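ESX-5 secretion-associated protein EspG5 (Mycobacterium marinum, PDB 6VJ5) acts as a specific cytoplasmic chaperone for its cognate PE/PPE proteins, preventing aggregation of PE/PPE dimers and supporting secretion of LipY and PE31/PPE18. Local coordinates at residues A168-V174 / M202-T208; A211-A215 / G247-I252; L88-L94 / P219-A224; P175-M179 / E265-I270. All blocks are in the same frame, centred on the assembly; numbering follows the deposited sequence.

How the contacts relate
All four contacts involve the long antiparallel sheet of the EspG fold. Contact 3 is the most buried and nearest the centre of the chain: two strands paired by backbone bonds, with a glutamate reaching across to the loop that follows the partner strand. Contacts 1, 2 and 4 lie farther out and are partly buried. Contacts 1 and 2 share helix 206-217, first through a hydroxyl-rich cap, then through small residues packed on an isoleucine. Contacts 1 and 4 meet at the outermost strand 172-175, which pairs with 267-272; contact 4 is mainly apolar. Leu-212 of contact 2 touches Met-179 of contact 4, whereas contact 3 stays about 11 Å from contact 4 between nearest atoms.

Contact 1: A168-V174 / M202-T208; sequences AINAVNV and MGISAST
Asn-170 meets Ser-205 where the run-in to edge strand 172-175 of the EspG sheet passes the N-terminus of helix 206-217, and the motif at the centre is a helix N-cap. Ser-205 OG lies 2.7 Å from Asn-170 OD1, as a hydrogen bond given by the serine in the plane of the amide carbonyl and on a lone pair (134° at the oxygen). Ser-205 OG also accepts from Thr-208 N at 2.9 Å, the capping bond proper. With its hydroxyl set between the backbone N and the carbonyl carbon (chi1 81°), Ser-205 can serve the helix and the asparagine together. One turn on, Thr-208 OG1 accepts the backbone N-H of Asn-170 at 3.1 Å. Ile-169 crosses Thr-208 at about a right angle, its CD1 3.9 Å from Thr-208 CG2. A water also bridges the segments: it donates to Asn-170 O and accepts from Ser-205 N, joining the two backbones.

Farther along the strand the chemistry turns apolar. Val-174 CG1 comes 3.7 Å from Ile-204 CG1, again crosswise, and Val-174 CB lies near Met-202 SD. Between these residues, Gly-203 ends the preceding helix with positive phi in a Schellman motif, and the chain then turns toward the next cap. Behind this layer, Met-179 of helix 176-188 touches both Val-174 and Ile-204, and Ile-270 of strand 267-272 touches both Ile-169 and Thr-208. Val-172 closes the middle, its CG2 methyl 3.8 Å from the carbonyl oxygen Gly-203 O.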
loop_
_atom_site.group_PDB
_atom_site.type_symbol
_atom_site.label_atom_id
_atom_site.label_comp_id
_atom_site.label_asym_id
_atom_site.label_seq_id
_atom_site.Cartn_x
_atom_site.Cartn_y
_atom_site.Cartn_z
ATOM N N ALA C 168 36.824 -15.670 27.769
ATOM C CA ALA C 168 37.415 -16.806 28.473
ATOM C C ALA C 168 36.296 -17.529 29.212
ATOM O O ALA C 168 36.058 -17.331 30.407
ATOM C CB ALA C 168 38.518 -16.340 29.415
ATOM N N ILE C 169 35.586 -18.380 28.474
ATOM C CA ILE C 169 34.471 -19.133 29.023
ATOM C C ILE C 169 34.655 -20.608 28.688
ATOM O O ILE C 169 35.435 -20.981 27.811
ATOM C CB ILE C 169 33.109 -18.632 28.504
ATOM C CG1 ILE C 169 32.856 -19.141 27.089
ATOM C CG2 ILE C 169 33.057 -17.114 28.517
ATOM C CD1 ILE C 169 31.393 -19.067 26.687
ATOM N N ASN C 170 33.870 -21.442 29.368
ATOM C CA ASN C 170 33.877 -22.885 29.166
ATOM C C ASN C 170 32.631 -23.261 28.366
ATOM O O ASN C 170 31.503 -23.138 28.859
ATOM C CB ASN C 170 33.918 -23.615 30.507
ATOM C CG ASN C 170 34.975 -23.065 31.434
ATOM O OD1 ASN C 170 34.680 -22.260 32.315
ATOM N ND2 ASN C 170 36.219 -23.495 31.242
ATOM N N ALA C 171 32.840 -23.739 27.140
ATOM C CA ALA C 171 31.731 -24.119 26.276
ATOM C C ALA C 171 30.792 -25.070 27.003
ATOM O O ALA C 171 31.222 -25.894 27.813
ATOM C CB ALA C 171 32.266 -24.767 25.000
ATOM N N VAL C 172 29.498 -24.941 26.722
ATOM C CA VAL C 172 28.497 -25.771 27.379
ATOM C C VAL C 172 27.223 -25.721 26.555
ATOM O O VAL C 172 26.975 -24.760 25.821
ATOM C CB VAL C 172 28.273 -25.310 28.842
ATOM C CG1 VAL C 172 27.844 -23.847 28.900
ATOM C CG2 VAL C 172 27.259 -26.200 29.550
ATOM N N ASN C 173 26.438 -26.790 26.644
ATOM C CA ASN C 173 25.109 -26.872 26.056
ATOM C C ASN C 173 24.086 -26.890 27.181
ATOM O O ASN C 173 24.225 -27.666 28.133
ATOM C CB ASN C 173 24.958 -28.130 25.204
ATOM C CG ASN C 173 25.914 -28.165 24.037
ATOM O OD1 ASN C 173 26.104 -27.169 23.337
ATOM N ND2 ASN C 173 26.527 -29.322 23.818
ATOM N N VAL C 174 23.065 -26.047 27.072
ATOM C CA VAL C 174 22.024 -25.977 28.094
ATOM C C VAL C 174 20.650 -26.102 27.445
ATOM O O VAL C 174 20.487 -25.735 26.272
ATOM C CB VAL C 174 22.135 -24.671 28.897
ATOM C CG1 VAL C 174 23.455 -24.620 29.650
ATOM C CG2 VAL C 174 22.008 -23.467 27.972
ATOM N N MET C 202 22.481 -25.003 36.138
ATOM C CA MET C 202 22.355 -25.625 34.826
ATOM C C MET C 202 23.689 -26.132 34.290
ATOM O O MET C 202 23.730 -26.670 33.176
ATOM C CB MET C 202 21.747 -24.632 33.829
ATOM C CG MET C 202 20.343 -24.987 33.363
ATOM S SD MET C 202 19.611 -23.747 32.275
ATOM C CE MET C 202 19.543 -22.325 33.374
ATOM N N GLY C 203 24.775 -25.968 35.042
ATOM C CA GLY C 203 26.081 -26.414 34.607
ATOM C C GLY C 203 26.920 -25.368 33.912
ATOM O O GLY C 203 27.943 -25.715 33.307
ATOM N N ILE C 204 26.536 -24.103 33.986
ATOM C CA ILE C 204 27.277 -23.019 33.355
ATOM C C ILE C 204 28.347 -22.550 34.329
ATOM O O ILE C 204 28.062 -22.318 35.511
ATOM C CB ILE C 204 26.342 -21.862 32.960
ATOM C CG1 ILE C 204 25.186 -22.381 32.100
ATOM C CG2 ILE C 204 27.124 -20.788 32.218
ATOM C CD1 ILE C 204 24.130 -21.334 31.769
ATOM N N SER C 205 29.574 -22.403 33.837
ATOM C CA SER C 205 30.705 -22.140 34.715
ATOM C C SER C 205 30.637 -20.730 35.290
ATOM O O SER C 205 30.076 -19.813 34.688
ATOM C CB SER C 205 32.022 -22.333 33.959
ATOM O OG SER C 205 32.337 -21.193 33.175
ATOM N N ALA C 206 31.216 -20.568 36.481
ATOM C CA ALA C 206 31.277 -19.248 37.095
ATOM C C ALA C 206 31.929 -18.237 36.163
ATOM O O ALA C 206 31.575 -17.055 36.181
ATOM C CB ALA C 206 32.041 -19.318 38.418
ATOM N N SER C 207 32.882 -18.678 35.340
ATOM C CA SER C 207 33.506 -17.755 34.398
ATOM C C SER C 207 32.550 -17.407 33.264
ATOM O O SER C 207 32.427 -16.238 32.881
ATOM C CB SER C 207 34.799 -18.355 33.849
ATOM O OG SER C 207 35.677 -17.325 33.419
ATOM N N THR C 208 31.844 -18.407 32.735
ATOM C CA THR C 208 30.878 -18.145 31.676
ATOM C C THR C 208 29.777 -17.203 32.152
ATOM O O THR C 208 29.394 -16.274 31.433
ATOM C CB THR C 208 30.292 -19.464 31.177
ATOM O OG1 THR C 208 31.358 -20.350 30.808
ATOM C CG2 THR C 208 29.391 -19.224 29.980
HETATM O O HOH W 1 30.318 -23.235 31.142
#

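Contact 2: A211-A215 / G247-I252; sequences ALGQA and GSGGRI
Where Ala-215 and Gly-247 face each other, their CA atoms are 3.8 Å apart, and the axes of helix 211-215 and strand 250-252 cross at -89° with a closest approach of 8.9 Å. A type I turn from Gly-247 to Gly-250 brings the chain round beside the helix, and the bare CA of Gly-247 lies directly against the helix backbone at Ala-215. Ile-252 supplies the apolar part: its CD1 tip presses on the helix surface, 3.8 Å from Ala-211 CB and 4.1 Å from Ala-215 CB. Ile-252 CD1 also comes 3.5 Å from Ala-211 O, and the side chains of Leu-212 and Ile-252 cross at about a right angle. The extended chain of Gln-214 runs out over the turn, putting OE1 2.9 Å from Gly-249 N and 3.7 Å from Ser-248 CB. A water accepts from Ser-248 N and donates weakly to Gln-214 O, linking turn and helix at the more open end. Ile-169 also rests on Ala-211, and Arg-251, turned away from the helix, forms salt bridges with Asp-246 and Glu-159. The arrangement is a beta hairpin, strands 234-247 and 250-256, with helix 206-217 laid across its turn end through small residues.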
loop_
_atom_site.group_PDB
_atom_site.type_symbol
_atom_site.label_atom_id
_atom_site.label_comp_id
_atom_site.label_asym_id
_atom_site.label_seq_id
_atom_site.Cartn_x
_atom_site.Cartn_y
_atom_site.Cartn_z
ATOM N N ALA C 211 31.007 -13.553 32.130
ATOM C CA ALA C 211 31.136 -12.970 30.797
ATOM C C ALA C 211 29.773 -12.812 30.135
ATOM O O ALA C 211 29.515 -11.812 29.455
ATOM C CB ALA C 211 32.055 -13.825 29.925
ATOM N N LEU C 212 28.889 -13.791 30.321
ATOM C CA LEU C 212 27.551 -13.700 29.753
ATOM C C LEU C 212 26.812 -12.490 30.304
ATOM O O LEU C 212 26.237 -11.699 29.547
ATOM C CB LEU C 212 26.786 -14.986 30.050
ATOM C CG LEU C 212 25.575 -15.330 29.192
ATOM C CD1 LEU C 212 25.904 -15.354 27.728
ATOM C CD2 LEU C 212 25.050 -16.691 29.657
ATOM N N GLY C 213 26.827 -12.319 31.625
ATOM C CA GLY C 213 26.152 -11.174 32.213
ATOM C C GLY C 213 26.642 -9.858 31.640
ATOM O O GLY C 213 25.864 -8.920 31.456
ATOM N N GLN C 214 27.939 -9.776 31.343
ATOM C CA GLN C 214 28.491 -8.553 30.775
ATOM C C GLN C 214 28.028 -8.350 29.338
ATOM O O GLN C 214 27.664 -7.236 28.948
ATOM C CB GLN C 214 30.016 -8.598 30.853
ATOM C CG GLN C 214 30.554 -8.348 32.254
ATOM C CD GLN C 214 31.874 -9.048 32.522
ATOM O OE1 GLN C 214 32.558 -9.496 31.602
ATOM N NE2 GLN C 214 32.234 -9.151 33.795
ATOM N N ALA C 215 28.025 -9.419 28.540
ATOM C CA ALA C 215 27.614 -9.300 27.145
ATOM C C ALA C 215 26.128 -8.988 27.031
ATOM O O ALA C 215 25.720 -8.210 26.161
ATOM C CB ALA C 215 27.956 -10.587 26.392
ATOM N N GLY C 247 31.123 -8.343 25.183
ATOM C CA GLY C 247 31.098 -7.824 26.530
ATOM C C GLY C 247 32.494 -7.540 27.070
ATOM O O GLY C 247 33.510 -7.856 26.452
ATOM N N SER C 248 32.518 -6.915 28.253
ATOM C CA SER C 248 33.784 -6.623 28.920
ATOM C C SER C 248 34.694 -7.842 28.932
ATOM O O SER C 248 35.909 -7.727 28.731
ATOM C CB SER C 248 33.532 -6.164 30.355
ATOM O OG SER C 248 32.724 -5.008 30.395
ATOM N N GLY C 249 34.123 -9.018 29.186
ATOM C CA GLY C 249 34.871 -10.247 29.272
ATOM C C GLY C 249 35.146 -10.937 27.962
ATOM O O GLY C 249 35.574 -12.092 27.966
ATOM N N GLY C 250 34.909 -10.273 26.839
ATOM C CA GLY C 250 35.200 -10.835 25.535
ATOM C C GLY C 250 33.937 -11.135 24.745
ATOM O O GLY C 250 32.813 -10.876 25.176
ATOM N N ARG C 251 34.171 -11.707 23.563
ATOM C CA ARG C 251 33.114 -11.977 22.600
ATOM C C ARG C 251 32.594 -13.397 22.765
ATOM O O ARG C 251 33.371 -14.358 22.748
ATOM C CB ARG C 251 33.633 -11.775 21.178
ATOM C CG ARG C 251 32.596 -12.020 20.093
ATOM C CD ARG C 251 33.160 -11.651 18.736
ATOM N NE ARG C 251 33.420 -10.218 18.636
ATOM C CZ ARG C 251 34.317 -9.678 17.820
ATOM N NH1 ARG C 251 35.050 -10.459 17.032
ATOM N NH2 ARG C 251 34.481 -8.359 17.793
ATOM N N ILE C 252 31.276 -13.521 22.902
ATOM C CA ILE C 252 30.612 -14.798 23.131
ATOM C C ILE C 252 29.749 -15.136 21.924
ATOM O O ILE C 252 29.227 -14.251 21.234
ATOM C CB ILE C 252 29.754 -14.757 24.414
ATOM C CG1 ILE C 252 30.592 -14.255 25.592
ATOM C CG2 ILE C 252 29.163 -16.124 24.707
ATOM C CD1 ILE C 252 29.829 -14.156 26.902
HETATM O O HOH W 2 30.424 -5.667 29.018
#

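Contact 3: L88-L94 / P219-A224; sequences LLSRGKL and PAAEVA
Leu-88 and Ala-224 open an antiparallel pairing of strands 83-91 and 221-231 as a hydrogen-bonded pair, N to O at 2.8 Å in both directions. At the next, non-hydrogen-bonded pair Leu-89 and Val-223 lie side by side and point the same way, with Leu-89 CD2 3.4 Å from Val-223 CG2. Ser-90 pairs with Glu-222: its N donates to Glu-222 O at 2.9 Å, and its OG, on the opposite face from Leu-89, donates to Gly-92 O within its own segment. Arg-91 and Ala-221 form the next non-hydrogen-bonded pair. Gly-92, with positive phi, turns the chain off the strand while its N still reaches Ala-220 O. Lys-93 runs alongside Glu-222, and Pro-219 CG comes 3.8 Å from Lys-93 CA. Leu-94 N then donates almost straight to Glu-222 OE2 at 2.6 Å, on the anti side of the carboxylate. Glu-222 CG stands beside its backbone N (chi1 -34°) and the chain runs extended beyond, which brings OE2 there. Leu-94 CD2 packs on Ala-224 CB, 4.0 Å away. Glu-222 OE1 has a salt bridge to Lys-245, so the carboxylate ties the loop after one strand to neighbouring strand 234-247. Strand 115-123 flanks 83-91 on its other edge, helix 147-159 covers Ala-221 and Val-223, and another protein chain packs on Leu-88, Lys-93 and Ala-224.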
loop_
_atom_site.group_PDB
_atom_site.type_symbol
_atom_site.label_atom_id
_atom_site.label_comp_id
_atom_site.label_asym_id
_atom_site.label_seq_id
_atom_site.Cartn_x
_atom_site.Cartn_y
_atom_site.Cartn_z
ATOM N N LEU C 88 22.596 -9.275 11.087
ATOM C CA LEU C 88 22.283 -7.962 11.638
ATOM C C LEU C 88 23.369 -7.604 12.642
ATOM O O LEU C 88 23.596 -8.349 13.600
ATOM C CB LEU C 88 20.913 -7.960 12.312
ATOM C CG LEU C 88 19.778 -8.619 11.526
ATOM C CD1 LEU C 88 18.529 -8.726 12.389
ATOM C CD2 LEU C 88 19.505 -7.858 10.238
ATOM N N LEU C 89 24.033 -6.472 12.427
ATOM C CA LEU C 89 25.139 -6.048 13.270
ATOM C C LEU C 89 24.814 -4.712 13.912
ATOM O O LEU C 89 24.164 -3.856 13.305
ATOM C CB LEU C 89 26.434 -5.926 12.470
ATOM C CG LEU C 89 26.783 -7.161 11.645
ATOM C CD1 LEU C 89 26.238 -6.993 10.232
ATOM C CD2 LEU C 89 28.271 -7.419 11.640
ATOM N N SER C 90 25.287 -4.532 15.141
ATOM C CA SER C 90 25.038 -3.300 15.866
ATOM C C SER C 90 26.302 -2.835 16.570
ATOM O O SER C 90 27.146 -3.634 16.982
ATOM C CB SER C 90 23.910 -3.463 16.899
ATOM O OG SER C 90 24.194 -4.525 17.794
ATOM N N ARG C 91 26.432 -1.516 16.660
ATOM C CA ARG C 91 27.303 -0.865 17.628
ATOM C C ARG C 91 26.475 -0.620 18.882
ATOM O O ARG C 91 25.480 0.114 18.836
ATOM C CB ARG C 91 27.859 0.441 17.060
ATOM C CG ARG C 91 28.231 1.485 18.098
ATOM C CD ARG C 91 29.022 2.635 17.464
ATOM N NE ARG C 91 30.295 2.167 16.923
ATOM C CZ ARG C 91 30.553 2.008 15.627
ATOM N NH1 ARG C 91 29.634 2.299 14.714
ATOM N NH2 ARG C 91 31.740 1.564 15.244
ATOM N N GLY C 92 26.852 -1.259 19.979
ATOM C CA GLY C 92 26.028 -1.241 21.169
ATOM C C GLY C 92 25.023 -2.378 21.154
ATOM O O GLY C 92 25.208 -3.403 20.492
ATOM N N LYS C 93 23.934 -2.183 21.890
ATOM C CA LYS C 93 22.904 -3.212 21.949
ATOM C C LYS C 93 22.169 -3.308 20.615
ATOM O O LYS C 93 21.826 -2.296 19.999
ATOM C CB LYS C 93 21.914 -2.928 23.078
ATOM C CG LYS C 93 20.835 -3.995 23.202
ATOM C CD LYS C 93 19.933 -3.768 24.404
ATOM C CE LYS C 93 18.765 -4.753 24.400
ATOM N NZ LYS C 93 19.210 -6.177 24.409
ATOM N N LEU C 94 21.947 -4.538 20.161
ATOM C CA LEU C 94 21.233 -4.783 18.916
ATOM C C LEU C 94 19.739 -4.626 19.168
ATOM O O LEU C 94 19.165 -5.331 20.007
ATOM C CB LEU C 94 21.561 -6.176 18.387
ATOM C CG LEU C 94 20.851 -6.612 17.104
ATOM C CD1 LEU C 94 21.091 -5.606 15.992
ATOM C CD2 LEU C 94 21.324 -7.998 16.693
ATOM N N PRO C 219 26.507 -4.727 26.083
ATOM C CA PRO C 219 27.345 -5.148 24.955
ATOM C C PRO C 219 27.907 -3.949 24.214
ATOM O O PRO C 219 27.300 -2.876 24.159
ATOM C CB PRO C 219 26.381 -5.951 24.075
ATOM C CG PRO C 219 25.034 -5.323 24.360
ATOM C CD PRO C 219 25.066 -4.878 25.811
ATOM N N ALA C 220 29.095 -4.142 23.648
ATOM C CA ALA C 220 29.713 -3.123 22.809
ATOM C C ALA C 220 29.330 -3.272 21.345
ATOM O O ALA C 220 29.367 -2.285 20.603
ATOM C CB ALA C 220 31.238 -3.175 22.939
ATOM N N ALA C 221 28.960 -4.481 20.925
ATOM C CA ALA C 221 28.544 -4.777 19.564
ATOM C C ALA C 221 27.947 -6.175 19.557
ATOM O O ALA C 221 28.411 -7.050 20.295
ATOM C CB ALA C 221 29.723 -4.693 18.588
ATOM N N GLU C 222 26.911 -6.374 18.747
ATOM C CA GLU C 222 26.311 -7.690 18.599
ATOM C C GLU C 222 26.094 -8.004 17.126
ATOM O O GLU C 222 26.018 -7.109 16.281
ATOM C CB GLU C 222 24.955 -7.815 19.314
ATOM C CG GLU C 222 24.799 -7.047 20.605
ATOM C CD GLU C 222 23.524 -7.434 21.346
ATOM O OE1 GLU C 222 23.354 -8.632 21.657
ATOM O OE2 GLU C 222 22.684 -6.544 21.604
ATOM N N VAL C 223 25.964 -9.294 16.832
ATOM C CA VAL C 223 25.586 -9.768 15.506
ATOM C C VAL C 223 24.603 -10.918 15.660
ATOM O O VAL C 223 24.777 -11.789 16.517
ATOM C CB VAL C 223 26.811 -10.218 14.686
ATOM C CG1 VAL C 223 26.396 -10.666 13.295
ATOM C CG2 VAL C 223 27.816 -9.090 14.606
ATOM N N ALA C 224 23.560 -10.905 14.837
ATOM C CA ALA C 224 22.628 -12.019 14.712
ATOM C C ALA C 224 22.714 -12.535 13.285
ATOM O O ALA C 224 22.683 -11.746 12.337
ATOM C CB ALA C 224 21.201 -11.590 15.053
HETATM O O HOH W 3 20.129 -7.333 22.004
#

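Contact 4: P175-M179 / E265-I270; sequences PLEEM and EAWLAI
Leu-176 and Met-179 rest on Leu-268 and Ile-270, so the first turn of helix 176-188 lies on strand 267-272 of the antiparallel EspG sheet, directly after edge strand 172-175. Leu-176 CD1 comes 3.9 Å from Leu-268 CB, the two side chains slanting across each other. Met-179 takes the next place along the strand. With CG anti to the backbone N (chi1 180°) and a bend at chi2, the side chain sets Met-179 CG 4.1 Å from Leu-268 CD2 and carries Met-179 CE on to Ile-270 CD1, 4.0 Å away, where the two tips meet. Another protein chain of the assembly packs on Met-179 and Leu-268.

Outward from this core, Pro-175 is both the last strand residue, paired with Trp-267 as a non-hydrogen-bonded antiparallel pair, and the N-cap of the helix. Pro-175 CD lies 3.9 Å from Trp-267 CZ3. At the polar edge Glu-265 forms a salt bridge with Arg-259. The direct polar link here is a backbone one: Leu-176 N, in the first helical turn, donates to Ala-266 O at 3.0 Å and 168°, arriving from above the carbonyl plane, 35° out of it.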
loop_
_atom_site.group_PDB
_atom_site.type_symbol
_atom_site.label_atom_id
_atom_site.label_comp_id
_atom_site.label_asym_id
_atom_site.label_seq_id
_atom_site.Cartn_x
_atom_site.Cartn_y
_atom_site.Cartn_z
ATOM N N PRO C 175 19.644 -26.618 28.153
ATOM C CA PRO C 175 18.285 -26.643 27.585
ATOM C C PRO C 175 17.795 -25.231 27.294
ATOM O O PRO C 175 17.872 -24.340 28.143
ATOM C CB PRO C 175 17.447 -27.319 28.676
ATOM C CG PRO C 175 18.434 -28.074 29.521
ATOM C CD PRO C 175 19.705 -27.261 29.480
ATOM N N LEU C 176 17.273 -25.036 26.083
ATOM C CA LEU C 176 16.935 -23.687 25.645
ATOM C C LEU C 176 15.794 -23.104 26.471
ATOM O O LEU C 176 15.897 -21.981 26.978
ATOM C CB LEU C 176 16.570 -23.686 24.166
ATOM C CG LEU C 176 16.197 -22.317 23.599
ATOM C CD1 LEU C 176 17.352 -21.349 23.729
ATOM C CD2 LEU C 176 15.754 -22.466 22.154
ATOM N N GLU C 177 14.692 -23.841 26.617
ATOM C CA GLU C 177 13.545 -23.264 27.311
ATOM C C GLU C 177 13.882 -22.964 28.767
ATOM O O GLU C 177 13.505 -21.910 29.292
ATOM C CB GLU C 177 12.321 -24.175 27.195
ATOM C CG GLU C 177 12.467 -25.593 27.710
ATOM C CD GLU C 177 11.218 -26.430 27.442
ATOM O OE1 GLU C 177 10.201 -25.866 26.978
ATOM O OE2 GLU C 177 11.253 -27.653 27.690
ATOM N N GLU C 178 14.624 -23.856 29.431
ATOM C CA GLU C 178 15.077 -23.552 30.787
ATOM C C GLU C 178 16.038 -22.367 30.800
ATOM O O GLU C 178 16.054 -21.586 31.760
ATOM C CB GLU C 178 15.743 -24.778 31.420
ATOM C CG GLU C 178 14.773 -25.821 31.967
ATOM C CD GLU C 178 14.300 -26.817 30.918
ATOM O OE1 GLU C 178 14.556 -26.593 29.717
ATOM O OE2 GLU C 178 13.672 -27.831 31.298
ATOM N N MET C 179 16.839 -22.214 29.740
ATOM C CA MET C 179 17.791 -21.109 29.674
ATOM C C MET C 179 17.091 -19.768 29.483
ATOM O O MET C 179 17.488 -18.763 30.089
ATOM C CB MET C 179 18.783 -21.347 28.535
ATOM C CG MET C 179 19.810 -20.253 28.374
ATOM S SD MET C 179 20.897 -20.160 29.798
ATOM C CE MET C 179 21.855 -18.711 29.369
ATOM N N GLU C 265 13.139 -28.912 24.647
ATOM C CA GLU C 265 13.260 -29.715 23.437
ATOM C C GLU C 265 14.633 -29.516 22.785
ATOM O O GLU C 265 15.297 -30.491 22.416
ATOM C CB GLU C 265 12.132 -29.375 22.452
ATOM C CG GLU C 265 12.069 -27.919 21.997
ATOM C CD GLU C 265 12.350 -27.750 20.504
ATOM O OE1 GLU C 265 12.217 -26.614 20.004
ATOM O OE2 GLU C 265 12.710 -28.739 19.827
ATOM N N ALA C 266 15.065 -28.261 22.680
ATOM C CA ALA C 266 16.277 -27.890 21.965
ATOM C C ALA C 266 17.395 -27.508 22.930
ATOM O O ALA C 266 17.172 -27.274 24.120
ATOM C CB ALA C 266 15.995 -26.728 21.006
ATOM N N TRP C 267 18.609 -27.421 22.386
ATOM C CA TRP C 267 19.813 -27.123 23.154
ATOM C C TRP C 267 20.468 -25.854 22.628
ATOM O O TRP C 267 20.629 -25.694 21.413
ATOM C CB TRP C 267 20.810 -28.289 23.083
ATOM C CG TRP C 267 20.308 -29.529 23.746
ATOM C CD1 TRP C 267 19.495 -30.477 23.199
ATOM C CD2 TRP C 267 20.574 -29.953 25.087
ATOM N NE1 TRP C 267 19.236 -31.464 24.118
ATOM C CE2 TRP C 267 19.888 -31.166 25.285
ATOM C CE3 TRP C 267 21.326 -29.425 26.140
ATOM C CZ2 TRP C 267 19.930 -31.861 26.491
ATOM C CZ3 TRP C 267 21.365 -30.115 27.339
ATOM C CH2 TRP C 267 20.673 -31.319 27.503
ATOM N N LEU C 268 20.848 -24.963 23.542
ATOM C CA LEU C 268 21.591 -23.754 23.209
ATOM C C LEU C 268 23.059 -23.968 23.550
ATOM O O LEU C 268 23.390 -24.370 24.670
ATOM C CB LEU C 268 21.044 -22.540 23.964
ATOM C CG LEU C 268 21.644 -21.188 23.567
ATOM C CD1 LEU C 268 21.168 -20.753 22.181
ATOM C CD2 LEU C 268 21.328 -20.117 24.606
ATOM N N ALA C 269 23.928 -23.717 22.578
ATOM C CA ALA C 269 25.365 -23.797 22.774
ATOM C C ALA C 269 25.886 -22.434 23.201
ATOM O O ALA C 269 25.596 -21.422 22.556
ATOM C CB ALA C 269 26.061 -24.248 21.490
ATOM N N ILE C 270 26.629 -22.408 24.302
ATOM C CA ILE C 270 27.275 -21.201 24.804
ATOM C C ILE C 270 28.772 -21.423 24.667
ATOM O O ILE C 270 29.330 -22.324 25.303
ATOM C CB ILE C 270 26.884 -20.901 26.258
ATOM C CG1 ILE C 270 25.361 -20.843 26.381
ATOM C CG2 ILE C 270 27.505 -19.582 26.703
ATOM C CD1 ILE C 270 24.867 -20.809 27.811
#